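Stress response kinase A (Escherichia coli, PDB 1ZYL) phosphorylates itself and other proteins on serine and threonine using ATP, and probably suppresses the effects of stress linked to reactive oxygen species. Local coordinates at residues 37-42 and 53-58. Numbering follows the deposited sequence.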
loop_
_atom_site.group_PDB
_atom_site.type_symbol
_atom_site.label_atom_id
_atom_site.label_comp_id
_atom_site.label_asym_id
_atom_site.label_seq_id
_atom_site.Cartn_x
_atom_site.Cartn_y
_atom_site.Cartn_z
ATOM N N TYR A 37 -5.239 -9.940 2.126
ATOM C CA TYR A 37 -5.898 -10.110 0.839
ATOM C C TYR A 37 -4.956 -10.269 -0.351
ATOM O O TYR A 37 -5.134 -11.172 -1.167
ATOM C CB TYR A 37 -6.839 -8.930 0.563
ATOM C CG TYR A 37 -8.043 -8.857 1.465
ATOM C CD1 TYR A 37 -8.923 -9.930 1.568
ATOM C CD2 TYR A 37 -8.306 -7.710 2.216
ATOM C CE1 TYR A 37 -10.036 -9.865 2.398
ATOM C CE2 TYR A 37 -9.415 -7.633 3.050
ATOM C CZ TYR A 37 -10.275 -8.715 3.140
ATOM O OH TYR A 37 -11.361 -8.663 3.983
ATOM N N GLU A 38 -3.963 -9.387 -0.448
ATOM C CA GLU A 38 -3.029 -9.399 -1.572
ATOM C C GLU A 38 -2.281 -10.698 -1.788
ATOM O O GLU A 38 -2.353 -11.294 -2.868
ATOM C CB GLU A 38 -2.008 -8.271 -1.446
ATOM C CG GLU A 38 -1.153 -8.120 -2.694
ATOM C CD GLU A 38 -1.996 -7.872 -3.939
ATOM O OE1 GLU A 38 -2.180 -6.694 -4.317
ATOM O OE2 GLU A 38 -2.492 -8.855 -4.529
ATOM N N ASN A 39 -1.544 -11.122 -0.766
ATOM C CA ASN A 39 -0.770 -12.350 -0.852
ATOM C C ASN A 39 -1.202 -13.313 0.250
ATOM O O ASN A 39 -1.856 -12.914 1.207
ATOM C CB ASN A 39 0.716 -12.034 -0.698
ATOM C CG ASN A 39 1.122 -10.751 -1.401
ATOM O OD1 ASN A 39 1.134 -10.675 -2.632
ATOM N ND2 ASN A 39 1.465 -9.729 -0.610
ATOM N N ARG A 40 -0.825 -14.579 0.107
ATOM C CA ARG A 40 -1.146 -15.609 1.090
ATOM C C ARG A 40 -0.028 -15.701 2.135
ATOM O O ARG A 40 1.099 -16.066 1.813
ATOM C CB ARG A 40 -1.312 -16.963 0.385
ATOM C CG ARG A 40 -2.750 -17.331 -0.002
ATOM C CD ARG A 40 -3.571 -17.541 1.259
ATOM N NE ARG A 40 -4.798 -18.306 1.041
ATOM C CZ ARG A 40 -5.634 -18.666 2.015
ATOM N NH1 ARG A 40 -6.725 -19.360 1.729
ATOM N NH2 ARG A 40 -5.385 -18.327 3.276
ATOM N N VAL A 41 -0.346 -15.358 3.381
ATOM C CA VAL A 41 0.620 -15.392 4.477
ATOM C C VAL A 41 0.241 -16.399 5.549
ATOM O O VAL A 41 -0.902 -16.440 5.998
ATOM C CB VAL A 41 0.755 -14.020 5.175
ATOM C CG1 VAL A 41 1.519 -14.185 6.490
ATOM C CG2 VAL A 41 1.470 -13.024 4.263
ATOM N N TYR A 42 1.216 -17.197 5.964
ATOM C CA TYR A 42 1.012 -18.207 6.994
ATOM C C TYR A 42 2.111 -18.037 8.038
ATOM O O TYR A 42 3.227 -17.642 7.701
ATOM C CB TYR A 42 1.091 -19.623 6.396
ATOM C CG TYR A 42 -0.046 -20.009 5.462
ATOM C CD1 TYR A 42 -0.019 -19.676 4.108
ATOM C CD2 TYR A 42 -1.151 -20.718 5.941
ATOM C CE1 TYR A 42 -1.070 -20.040 3.248
ATOM C CE2 TYR A 42 -2.206 -21.089 5.096
ATOM C CZ TYR A 42 -2.161 -20.749 3.753
ATOM O OH TYR A 42 -3.210 -21.115 2.931
ATOM N N VAL A 53 6.723 -16.210 9.515
ATOM C CA VAL A 53 5.594 -16.124 8.593
ATOM C C VAL A 53 6.102 -16.306 7.172
ATOM O O VAL A 53 7.141 -15.766 6.804
ATOM C CB VAL A 53 4.845 -14.759 8.679
ATOM C CG1 VAL A 53 4.238 -14.572 10.052
ATOM C CG2 VAL A 53 5.784 -13.623 8.378
ATOM N N VAL A 54 5.392 -17.095 6.379
ATOM C CA VAL A 54 5.802 -17.284 4.999
ATOM C C VAL A 54 4.849 -16.421 4.208
ATOM O O VAL A 54 3.667 -16.337 4.543
ATOM C CB VAL A 54 5.627 -18.730 4.497
ATOM C CG1 VAL A 54 6.800 -19.085 3.598
ATOM C CG2 VAL A 54 5.481 -19.694 5.657
ATOM N N LYS A 55 5.359 -15.777 3.167
ATOM C CA LYS A 55 4.531 -14.927 2.348
ATOM C C LYS A 55 4.655 -15.447 0.936
ATOM O O LYS A 55 5.753 -15.473 0.378
ATOM C CB LYS A 55 5.028 -13.480 2.414
ATOM C CG LYS A 55 4.015 -12.401 1.991
ATOM C CD LYS A 55 4.669 -11.011 1.996
ATOM C CE LYS A 55 3.647 -9.857 2.051
ATOM N NZ LYS A 55 3.107 -9.562 3.428
ATOM N N PHE A 56 3.540 -15.892 0.368
ATOM C CA PHE A 56 3.558 -16.367 -0.997
ATOM C C PHE A 56 3.026 -15.260 -1.863
ATOM O O PHE A 56 1.841 -14.963 -1.849
ATOM C CB PHE A 56 2.709 -17.617 -1.169
ATOM C CG PHE A 56 3.422 -18.874 -0.797
ATOM C CD1 PHE A 56 3.710 -19.157 0.532
ATOM C CD2 PHE A 56 3.821 -19.768 -1.777
ATOM C CE1 PHE A 56 4.387 -20.316 0.880
ATOM C CE2 PHE A 56 4.498 -20.928 -1.440
ATOM C CZ PHE A 56 4.783 -21.204 -0.107
ATOM N N TYR A 57 3.926 -14.632 -2.600
ATOM C CA TYR A 57 3.566 -13.543 -3.478
ATOM C C TYR A 57 2.603 -14.051 -4.534
ATOM O O TYR A 57 2.886 -15.030 -5.217
ATOM C CB TYR A 57 4.838 -12.979 -4.101
ATOM C CG TYR A 57 5.708 -12.266 -3.085
ATOM C CD1 TYR A 57 5.388 -10.977 -2.659
ATOM C CD2 TYR A 57 6.830 -12.889 -2.526
ATOM C CE1 TYR A 57 6.159 -10.319 -1.707
ATOM C CE2 TYR A 57 7.613 -12.232 -1.562
ATOM C CZ TYR A 57 7.266 -10.946 -1.159
ATOM O OH TYR A 57 7.995 -10.282 -0.199
ATOM N N ARG A 58 1.456 -13.394 -4.658
ATOM C CA ARG A 58 0.466 -13.823 -5.633
ATOM C C ARG A 58 1.005 -13.713 -7.056
ATOM O O ARG A 58 1.453 -12.651 -7.499
ATOM C CB ARG A 58 -0.851 -13.027 -5.471
ATOM C CG ARG A 58 -1.076 -11.817 -6.393
ATOM C CD ARG A 58 -2.575 -11.639 -6.726
ATOM N NE ARG A 58 -3.411 -11.460 -5.534
ATOM C CZ ARG A 58 -4.636 -11.960 -5.404
ATOM N NH1 ARG A 58 -5.338 -11.761 -4.299
ATOM N NH2 ARG A 58 -5.157 -12.677 -6.382
#
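The single N-H of R58 NE is shared between two oxygens of E38, the backbone O and carboxylate OE2, each 2.9 Å from NE, in bent bonds. OE2 forms a salt bridge and is approached nearly along its C-O bond. Carboxylate and guanidinium planes stand 82° apart, so the charges meet through one oxygen rather than as a flat two-bond pair. R58 NH1 reaches on to Y37 O at 3.2 Å, as bends at chi2 and chi3 lead the chain past E38 to Y37. E38 OE1 turns to R61, R284 and W280. An alanine in place of R58 removes these donors and the positive charge, and would probably leave the 37-39 loop less firmly held. N39 OD1 takes a long, weak bond from R58 N, while ND2 binds D219 and lies 3.4 Å from K55 CE. Beyond the loop the strands pair antiparallel: F56 N gives R40 O a nearly straight bond of 2.8 Å, and Y42 and V54 exchange two more. V41 CG2 rests on K55 CG at 3.5 Å; with chi1 at -161°, CG stands opposite the backbone N, and the chain, extended as far as CE, bends at chi4, bringing NZ to a weak, long ion pair with D217, an inferred magnesium ligand. This hairpin of the kinase-like N-terminal sheet thus sets a lysine beside the probable metal site, consistent with the nucleotide-binding lysine of protein kinases.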